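Local coordinates for protein NAD(P)H dehydrogenase (quinone) (Mycobacterium tuberculosis, PDB 1XDI) that binds one FAD per subunit and probably uses NADH or NADPH to reduce quinones such as menadione to quinols, at residues V208-S213 against R236-F241; K242-A247 against V258-G263; R380-P385 against A461-A466; H399-I404 against G415-A420. One frame throughout, in Å; residues are numbered along the deposited sequence.

Contact 1: residues V208-S213 against R236-F241; sequences VTVVAS and RGVRLF
V208 opens the pairing with its carbonyl, which takes the R239 N-H at 3.0 Å between V208 O and R239 N. T209 comes next and turns its side chain to the face of the sheet that also carries V211, R239 and F241. Its OG1, anti to the carbonyl carbon (chi1 -61°), lies in the plane of the R239 guanidinium, at its edge, 3.0 Å from R239 NH1, and is hydrogen-bonded to H184 NE2. Its CG2 packs on the F241 ring, 3.9 Å from CE2. V210 is held on both backbone atoms: V210 N lies 2.7 Å from R239 O, and V210 O receives F241 N at 2.8 Å. On the other face V210 CG2 meets V238 CG1 at 3.8 Å, and V210 CB sits beside L240 CB. V211 sends CG2 to the edge of the F241 ring, 3.9 Å from CD2. A212 closes the run with a more bent bond, A212 N to F241 O at 3.2 Å and 139°.

These are neighbouring parallel strands of a Rossmann-like sheet, joined by the beta-alpha-beta crossover through helix 223-235, which ends in a Schellman motif with G237 as its C' residue. Strand 239-241 is an outermost strand of this sheet within the chain, and F241 also packs on M260 and V266, outside the strand pair. Backbone bonds thus set the register, and apolar groups fill both faces.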
# COMPACT_ATOMS: atom_id res chain seq x y z
N VAL A 208 -10.47 43.69 -23.69
CA VAL A 208 -9.25 43.58 -22.87
C VAL A 208 -7.98 43.63 -23.71
O VAL A 208 -7.90 43.05 -24.79
CB VAL A 208 -9.31 42.25 -22.08
CG1 VAL A 208 -8.13 42.07 -21.17
CG2 VAL A 208 -10.59 42.22 -21.32
N THR A 209 -7.00 44.35 -23.23
CA THR A 209 -5.74 44.43 -23.92
C THR A 209 -4.68 44.05 -22.90
O THR A 209 -4.53 44.70 -21.87
CB THR A 209 -5.55 45.85 -24.43
OG1 THR A 209 -6.61 46.16 -25.33
CG2 THR A 209 -4.21 46.00 -25.16
N VAL A 210 -3.98 42.97 -23.16
CA VAL A 210 -2.98 42.52 -22.21
C VAL A 210 -1.57 42.98 -22.62
O VAL A 210 -1.22 42.98 -23.82
CB VAL A 210 -2.93 40.94 -22.10
CG1 VAL A 210 -2.18 40.55 -20.85
CG2 VAL A 210 -4.30 40.35 -22.11
N VAL A 211 -0.79 43.39 -21.62
CA VAL A 211 0.59 43.75 -21.84
C VAL A 211 1.29 42.66 -21.07
O VAL A 211 1.57 42.80 -19.90
CB VAL A 211 0.97 45.14 -21.29
CG1 VAL A 211 2.50 45.37 -21.51
CG2 VAL A 211 0.15 46.24 -22.03
N ALA A 212 1.55 41.57 -21.77
CA ALA A 212 2.21 40.39 -21.22
C ALA A 212 3.74 40.38 -21.29
O ALA A 212 4.31 40.76 -22.32
CB ALA A 212 1.69 39.16 -21.98
N SER A 213 4.42 39.92 -20.24
CA SER A 213 5.88 39.84 -20.25
C SER A 213 6.28 38.61 -21.02
O SER A 213 7.34 38.56 -21.63
CB SER A 213 6.46 39.71 -18.86
OG SER A 213 5.48 39.93 -17.88
N ARG A 236 -12.45 34.74 -28.44
CA ARG A 236 -13.26 35.74 -27.74
C ARG A 236 -12.64 37.14 -27.91
O ARG A 236 -13.06 38.11 -27.24
CB ARG A 236 -13.40 35.41 -26.22
CG ARG A 236 -13.96 34.03 -25.84
CD ARG A 236 -13.96 33.78 -24.33
NE ARG A 236 -12.75 33.13 -23.82
CZ ARG A 236 -12.54 32.86 -22.52
NH1 ARG A 236 -13.45 33.19 -21.62
NH2 ARG A 236 -11.43 32.27 -22.11
N GLY A 237 -11.64 37.27 -28.77
CA GLY A 237 -11.06 38.58 -29.05
C GLY A 237 -10.15 39.36 -28.09
O GLY A 237 -10.03 40.58 -28.22
N VAL A 238 -9.52 38.69 -27.14
CA VAL A 238 -8.60 39.35 -26.24
C VAL A 238 -7.39 39.80 -27.08
O VAL A 238 -6.89 39.07 -27.95
CB VAL A 238 -8.15 38.38 -25.14
CG1 VAL A 238 -7.06 39.03 -24.29
CG2 VAL A 238 -9.39 37.92 -24.30
N ARG A 239 -6.96 41.03 -26.82
CA ARG A 239 -5.86 41.70 -27.51
C ARG A 239 -4.60 41.56 -26.66
O ARG A 239 -4.67 41.81 -25.46
CB ARG A 239 -6.20 43.21 -27.61
CG ARG A 239 -6.51 43.85 -28.98
CD ARG A 239 -7.06 45.27 -28.80
NE ARG A 239 -8.51 45.42 -29.06
CZ ARG A 239 -9.36 46.04 -28.24
NH1 ARG A 239 -8.93 46.55 -27.11
NH2 ARG A 239 -10.64 46.22 -28.56
N LEU A 240 -3.45 41.19 -27.23
CA LEU A 240 -2.25 41.17 -26.38
C LEU A 240 -0.98 41.68 -27.06
O LEU A 240 -0.80 41.48 -28.25
CB LEU A 240 -1.95 39.77 -25.80
CG LEU A 240 -1.28 38.78 -26.76
CD1 LEU A 240 -0.78 37.55 -26.14
CD2 LEU A 240 -2.31 38.44 -27.80
N PHE A 241 -0.13 42.38 -26.30
CA PHE A 241 1.18 42.81 -26.79
C PHE A 241 2.09 41.79 -26.08
O PHE A 241 2.23 41.85 -24.85
CB PHE A 241 1.60 44.21 -26.28
CG PHE A 241 0.79 45.36 -26.81
CD1 PHE A 241 0.86 45.74 -28.14
CD2 PHE A 241 -0.03 46.10 -25.94
CE1 PHE A 241 0.14 46.83 -28.59
CE2 PHE A 241 -0.75 47.19 -26.38
CZ PHE A 241 -0.67 47.56 -27.70

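Contact 2: residues K242-A247 against V258-G263; sequences KNARAA and VTMTDG
The flat groups through which R245 and A247 meet T259 and T261 are peptide units, with no ring between them, and they join by C=O and N-H. T261 N donates to R245 O at 3.0 Å, although the place of that oxygen is less sure; A247 N makes a weak bond to T259 O, at 2.7 Å and only 118°. The motif is the open end of a beta hairpin formed by strands 246-251 and 256-260, with A246 and M260 as an antiparallel non-hydrogen-bonded pair. The chain turns a corner at A247, and strand 256-260 runs out into a type I turn from M260 to G263.

Side chains fill in around these bonds. M260 folds its thioether back, so that SD comes to 3.7 Å from A244 CB, and both residues also pack on V211 of strand 208-211. A246 CB touches V258 CG1 at 4.2 Å, at a place where V188 and I186 of strand 185-188 come up to them. Further out, T261 CG2 stands anti to the carbonyl carbon, beside the backbone N, and so faces two CB atoms: that of R245 at 4.1 Å and that of A247 at 3.9 Å.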
# COMPACT_ATOMS: atom_id res chain seq x y z
N LYS A 242 2.69 40.86 -26.83
CA LYS A 242 3.59 39.86 -26.21
C LYS A 242 4.90 40.53 -25.86
O LYS A 242 5.26 41.50 -26.49
CB LYS A 242 3.95 38.71 -27.16
CG LYS A 242 2.82 37.77 -27.56
CD LYS A 242 2.95 37.43 -29.03
CE LYS A 242 2.08 36.27 -29.42
NZ LYS A 242 2.98 35.09 -29.46
N ASN A 243 5.59 39.98 -24.87
CA ASN A 243 6.91 40.43 -24.44
C ASN A 243 7.10 41.90 -24.21
O ASN A 243 8.04 42.50 -24.71
CB ASN A 243 7.97 39.95 -25.42
CG ASN A 243 7.91 38.45 -25.65
OD1 ASN A 243 7.78 37.66 -24.70
ND2 ASN A 243 8.00 38.05 -26.91
N ALA A 244 6.21 42.50 -23.45
CA ALA A 244 6.35 43.90 -23.18
C ALA A 244 6.11 44.11 -21.71
O ALA A 244 5.38 43.34 -21.07
CB ALA A 244 5.36 44.68 -24.02
N ARG A 245 6.77 45.12 -21.17
CA ARG A 245 6.62 45.46 -19.77
C ARG A 245 6.12 46.92 -19.75
O ARG A 245 6.45 47.73 -20.63
CB ARG A 245 7.96 45.38 -19.03
CG ARG A 245 8.77 44.07 -19.17
CD ARG A 245 10.03 44.11 -18.21
NE ARG A 245 11.02 43.04 -18.43
CZ ARG A 245 12.14 42.87 -17.71
NH1 ARG A 245 12.42 43.71 -16.71
NH2 ARG A 245 13.01 41.87 -18.00
N ALA A 246 5.30 47.25 -18.76
CA ALA A 246 4.81 48.60 -18.70
C ALA A 246 5.85 49.52 -18.04
O ALA A 246 6.17 49.37 -16.86
CB ALA A 246 3.53 48.62 -17.94
N ALA A 247 6.37 50.47 -18.81
CA ALA A 247 7.33 51.45 -18.34
C ALA A 247 6.65 52.38 -17.33
O ALA A 247 7.29 52.92 -16.43
CB ALA A 247 7.83 52.24 -19.52
N VAL A 258 -1.27 53.65 -20.93
CA VAL A 258 -0.23 52.68 -20.54
C VAL A 258 0.95 52.86 -21.50
O VAL A 258 0.77 52.88 -22.73
CB VAL A 258 -0.72 51.15 -20.55
CG1 VAL A 258 0.44 50.30 -20.15
CG2 VAL A 258 -1.84 50.87 -19.50
N THR A 259 2.15 53.03 -20.95
CA THR A 259 3.34 53.20 -21.79
C THR A 259 4.32 52.09 -21.49
O THR A 259 4.66 51.88 -20.32
CB THR A 259 4.07 54.51 -21.51
OG1 THR A 259 3.12 55.57 -21.46
CG2 THR A 259 5.06 54.80 -22.58
N MET A 260 4.78 51.38 -22.50
CA MET A 260 5.68 50.30 -22.19
C MET A 260 7.09 50.56 -22.66
O MET A 260 7.32 51.32 -23.58
CB MET A 260 5.13 48.94 -22.66
CG MET A 260 4.64 48.86 -24.09
SD MET A 260 3.23 47.71 -24.26
CE MET A 260 2.29 48.48 -25.47
N THR A 261 8.03 49.92 -21.98
CA THR A 261 9.47 50.06 -22.21
C THR A 261 9.96 50.18 -23.63
O THR A 261 11.10 50.57 -23.83
CB THR A 261 10.21 48.94 -21.55
OG1 THR A 261 9.87 47.71 -22.20
CG2 THR A 261 9.80 48.87 -20.08
N ASP A 262 9.12 49.84 -24.59
CA ASP A 262 9.51 49.94 -25.99
C ASP A 262 9.10 51.26 -26.61
O ASP A 262 9.47 51.55 -27.75
CB ASP A 262 8.90 48.79 -26.82
CG ASP A 262 7.37 48.85 -26.92
OD1 ASP A 262 6.78 49.79 -26.35
OD2 ASP A 262 6.76 47.95 -27.57
N GLY A 263 8.33 52.05 -25.86
CA GLY A 263 7.86 53.33 -26.35
C GLY A 263 6.42 53.41 -26.86
O GLY A 263 5.79 54.47 -26.75

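Contact 3: residues R380-P385 against A461-A466; sequences RTIMLP and ARRLMA
R380, which packs on L464 and A466, has a hydrogen bond outside the pair of segments: NH2 donates to the carbonyl O of R408. Its NH1 is modelled too close to L464 O for that approach to be read as a bond, which leaves the guanidinium's exact place less sure. A466 CB lies over one face of that group, 3.4 Å from R380 CZ and offset toward the rim, while L464 CD2 rests on the base of the arginine, 3.7 Å from R380 CB.

Two residues on, I382 reaches the helix end with two branches. CG2 packs on L464 CG at 3.8 Å; CD1, carried on CG1 anti to the backbone N (chi1 176°), meets R463 CB at 3.7 Å, the two side chains crossing at about a right angle. L384 CD1 lies over a face of the R463 guanidinium, whose NE is salt-bridged to E459.

Here the last turn of helix 454-464 packs on strand 379-385 of the dimerisation domain's antiparallel sheet; Y337 of the second subunit packs on R462 and M465. The middle of the contact is thus hydrocarbon, with an arginine at each end lending surface while its charged end is bonded elsewhere.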
# COMPACT_ATOMS: atom_id res chain seq x y z
N ARG A 380 5.31 6.76 -18.55
CA ARG A 380 4.37 6.51 -19.64
C ARG A 380 3.34 7.62 -19.51
O ARG A 380 3.01 8.01 -18.42
CB ARG A 380 3.69 5.15 -19.46
CG ARG A 380 3.82 4.22 -20.64
CD ARG A 380 3.17 2.87 -20.34
NE ARG A 380 3.90 2.12 -19.33
CZ ARG A 380 3.32 1.57 -18.26
NH1 ARG A 380 2.02 1.72 -18.06
NH2 ARG A 380 4.01 0.83 -17.40
N THR A 381 2.83 8.14 -20.62
CA THR A 381 1.87 9.22 -20.59
C THR A 381 0.70 9.00 -21.55
O THR A 381 0.83 8.34 -22.56
CB THR A 381 2.55 10.51 -21.04
OG1 THR A 381 2.43 10.62 -22.47
CG2 THR A 381 4.03 10.48 -20.71
N ILE A 382 -0.44 9.61 -21.28
CA ILE A 382 -1.57 9.51 -22.19
C ILE A 382 -2.39 10.78 -22.13
O ILE A 382 -2.44 11.43 -21.11
CB ILE A 382 -2.44 8.32 -21.82
CG1 ILE A 382 -3.67 8.26 -22.72
CG2 ILE A 382 -2.84 8.40 -20.36
CD1 ILE A 382 -4.29 6.89 -22.70
N MET A 383 -2.97 11.18 -23.24
CA MET A 383 -3.83 12.34 -23.23
C MET A 383 -5.14 11.90 -23.82
O MET A 383 -5.26 11.56 -24.98
CB MET A 383 -3.29 13.49 -24.03
CG MET A 383 -4.39 14.42 -24.43
SD MET A 383 -3.78 16.03 -24.90
CE MET A 383 -3.73 15.91 -26.65
N LEU A 384 -6.15 11.90 -22.99
CA LEU A 384 -7.45 11.48 -23.46
C LEU A 384 -8.44 12.66 -23.62
O LEU A 384 -8.80 13.32 -22.65
CB LEU A 384 -7.94 10.44 -22.49
CG LEU A 384 -9.35 10.01 -22.65
CD1 LEU A 384 -9.61 9.52 -24.05
CD2 LEU A 384 -9.56 8.90 -21.64
N PRO A 385 -8.81 13.00 -24.86
CA PRO A 385 -9.76 14.10 -25.04
C PRO A 385 -10.98 13.78 -24.20
O PRO A 385 -11.20 12.60 -23.91
CB PRO A 385 -10.09 14.02 -26.49
CG PRO A 385 -8.75 13.65 -27.07
CD PRO A 385 -8.24 12.59 -26.13
N ALA A 461 -6.06 5.91 -16.72
CA ALA A 461 -5.13 4.98 -16.15
C ALA A 461 -5.38 3.59 -16.74
O ALA A 461 -4.45 2.87 -17.00
CB ALA A 461 -5.25 4.95 -14.64
N ARG A 462 -6.62 3.20 -16.99
CA ARG A 462 -6.78 1.84 -17.54
C ARG A 462 -5.89 1.59 -18.76
O ARG A 462 -5.27 0.54 -18.90
CB ARG A 462 -8.24 1.56 -17.91
CG ARG A 462 -8.52 0.15 -18.22
CD ARG A 462 -10.01 -0.11 -18.31
NE ARG A 462 -10.70 0.10 -17.04
CZ ARG A 462 -11.59 1.06 -16.84
NH1 ARG A 462 -11.92 1.90 -17.84
NH2 ARG A 462 -12.13 1.21 -15.63
N ARG A 463 -5.79 2.57 -19.64
CA ARG A 463 -5.00 2.40 -20.84
C ARG A 463 -3.51 2.42 -20.54
O ARG A 463 -2.72 1.87 -21.31
CB ARG A 463 -5.39 3.44 -21.90
CG ARG A 463 -6.88 3.39 -22.23
CD ARG A 463 -7.35 4.19 -23.49
NE ARG A 463 -8.83 4.37 -23.54
CZ ARG A 463 -9.46 5.04 -24.49
NH1 ARG A 463 -8.74 5.56 -25.47
NH2 ARG A 463 -10.78 5.24 -24.46
N LEU A 464 -3.12 3.04 -19.43
CA LEU A 464 -1.70 3.05 -19.09
C LEU A 464 -1.24 1.71 -18.56
O LEU A 464 -0.07 1.46 -18.48
CB LEU A 464 -1.40 4.09 -18.03
CG LEU A 464 -1.17 5.48 -18.54
CD1 LEU A 464 -0.76 6.45 -17.40
CD2 LEU A 464 -0.05 5.36 -19.58
N MET A 465 -2.17 0.84 -18.19
CA MET A 465 -1.80 -0.47 -17.66
C MET A 465 -0.78 -1.25 -18.55
O MET A 465 -0.95 -1.31 -19.77
CB MET A 465 -3.08 -1.26 -17.45
CG MET A 465 -3.73 -1.10 -16.11
SD MET A 465 -5.33 -1.94 -16.12
CE MET A 465 -5.09 -3.22 -15.04
N ALA A 466 0.24 -1.86 -17.93
CA ALA A 466 1.30 -2.55 -18.68
C ALA A 466 2.08 -3.73 -18.06
O ALA A 466 2.88 -3.55 -17.08
CB ALA A 466 2.32 -1.52 -19.16

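Contact 4: residues H399-I404 against G415-A420; sequences HGFVKI and GGVVVA
F401 and V419 form an antiparallel hydrogen-bonded pair and, with V417, bury the most surface here. The F401 ring leans over the neighbouring strand: with CG between the backbone N and the carbonyl carbon (chi1 68°), it swings across toward the valines. V419 CB stands over one face of the ring, a CH-pi contact 4.2 Å from the centroid and 14° off the normal, and V419 CG2 reaches CZ at 3.9 Å. On the next residue along that face, V417 CG1 comes obliquely to F401 CE1 at 4.2 Å. The backbones bond in both directions: F401 N to V419 O at 3.0 Å, and V419 N to F401 O.

The two strands, 401-407 and 413-420, are a beta hairpin in the five-stranded antiparallel sheet of the dimerisation domain. V228 and A225 of helix 223-235 cover the F401 and V419 side, whereas V402 and V418, on the other face, pack on helices 454-464 and 423-436 respectively.

V417 is paired with K403 through both backbone bonds, K403 N to V417 O and V417 N to K403 O, each 2.8 Å. Their CB atoms sit side by side at 3.9 Å. K403 then stretches out straight, putting NZ at salt bridges with D224 and D222 and a weak hydrogen bond to Q369.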
# COMPACT_ATOMS: atom_id res chain seq x y z
N HIS A 399 -13.10 20.84 -25.96
CA HIS A 399 -11.67 20.89 -25.96
C HIS A 399 -11.02 20.43 -24.67
O HIS A 399 -9.78 20.55 -24.50
CB HIS A 399 -11.25 22.30 -26.30
CG HIS A 399 -11.87 22.81 -27.56
ND1 HIS A 399 -11.43 22.44 -28.81
CD2 HIS A 399 -12.92 23.64 -27.77
CE1 HIS A 399 -12.17 23.03 -29.73
NE2 HIS A 399 -13.08 23.76 -29.12
N GLY A 400 -11.85 19.89 -23.78
CA GLY A 400 -11.32 19.40 -22.52
C GLY A 400 -10.57 18.10 -22.70
O GLY A 400 -10.69 17.43 -23.76
N PHE A 401 -9.79 17.71 -21.69
CA PHE A 401 -9.04 16.44 -21.76
C PHE A 401 -8.46 16.04 -20.43
O PHE A 401 -8.37 16.83 -19.52
CB PHE A 401 -7.90 16.53 -22.81
CG PHE A 401 -6.76 17.48 -22.42
CD1 PHE A 401 -5.87 17.16 -21.42
CD2 PHE A 401 -6.59 18.66 -23.07
CE1 PHE A 401 -4.83 18.00 -21.08
CE2 PHE A 401 -5.55 19.50 -22.73
CZ PHE A 401 -4.68 19.17 -21.74
N VAL A 402 -8.05 14.78 -20.33
CA VAL A 402 -7.40 14.27 -19.14
C VAL A 402 -6.09 13.66 -19.53
O VAL A 402 -6.05 12.85 -20.43
CB VAL A 402 -8.20 13.18 -18.48
CG1 VAL A 402 -7.40 12.56 -17.33
CG2 VAL A 402 -9.49 13.78 -18.01
N LYS A 403 -5.03 14.09 -18.85
CA LYS A 403 -3.65 13.58 -19.00
C LYS A 403 -3.21 12.87 -17.71
O LYS A 403 -3.24 13.44 -16.65
CB LYS A 403 -2.61 14.71 -19.25
CG LYS A 403 -2.33 15.10 -20.72
CD LYS A 403 -1.09 16.04 -20.82
CE LYS A 403 -0.95 16.67 -22.23
NZ LYS A 403 0.15 17.71 -22.39
N ILE A 404 -2.78 11.63 -17.80
CA ILE A 404 -2.30 10.93 -16.63
C ILE A 404 -0.86 10.45 -16.92
O ILE A 404 -0.60 9.98 -18.02
CB ILE A 404 -3.27 9.78 -16.30
CG1 ILE A 404 -4.25 10.24 -15.22
CG2 ILE A 404 -2.52 8.54 -15.88
CD1 ILE A 404 -5.46 9.29 -15.09
N GLY A 415 1.78 11.94 -11.98
CA GLY A 415 1.34 13.26 -12.41
C GLY A 415 0.04 13.09 -13.13
O GLY A 415 -0.36 11.97 -13.41
N GLY A 416 -0.64 14.21 -13.40
CA GLY A 416 -1.91 14.20 -14.12
C GLY A 416 -2.21 15.65 -14.42
O GLY A 416 -1.71 16.51 -13.70
N VAL A 417 -2.95 15.92 -15.49
CA VAL A 417 -3.36 17.30 -15.84
C VAL A 417 -4.77 17.14 -16.30
O VAL A 417 -5.09 16.19 -17.00
CB VAL A 417 -2.64 17.98 -17.06
CG1 VAL A 417 -3.39 19.25 -17.39
CG2 VAL A 417 -1.19 18.31 -16.79
N VAL A 418 -5.61 18.09 -15.93
CA VAL A 418 -7.03 18.03 -16.27
C VAL A 418 -7.47 19.40 -16.68
O VAL A 418 -7.31 20.36 -15.91
CB VAL A 418 -7.94 17.63 -15.07
CG1 VAL A 418 -9.34 17.51 -15.53
CG2 VAL A 418 -7.52 16.34 -14.49
N VAL A 419 -7.99 19.48 -17.90
CA VAL A 419 -8.53 20.71 -18.39
C VAL A 419 -10.03 20.46 -18.64
O VAL A 419 -10.38 19.77 -19.59
CB VAL A 419 -7.84 21.11 -19.69
CG1 VAL A 419 -8.67 22.13 -20.47
CG2 VAL A 419 -6.52 21.72 -19.36
N ALA A 420 -10.89 20.99 -17.77
CA ALA A 420 -12.36 20.87 -17.92
C ALA A 420 -13.08 21.89 -17.03
O ALA A 420 -12.43 22.59 -16.22
CB ALA A 420 -12.82 19.50 -17.58

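From the N terminus, contact 1 comes first, closing the loop that holds helix 223-235, and contact 2 follows in series as the neck of a hairpin. The two touch: A212 O lies 2.8 Å from A244 N, probably a hydrogen bond between loops beside the two sheets, and F241 also packs on M260. Much later, contact 3 closes a long loop between strand 379-385 and helix 454-464; nested inside it, contact 4 closes the hairpin of strands 401-407 and 413-420. Those two share a sheet, with L384 N probably bonded to V402 O. No contacts cross. Helix 223-235, enclosed by contact 1, packs on F401 and V419 of contact 4.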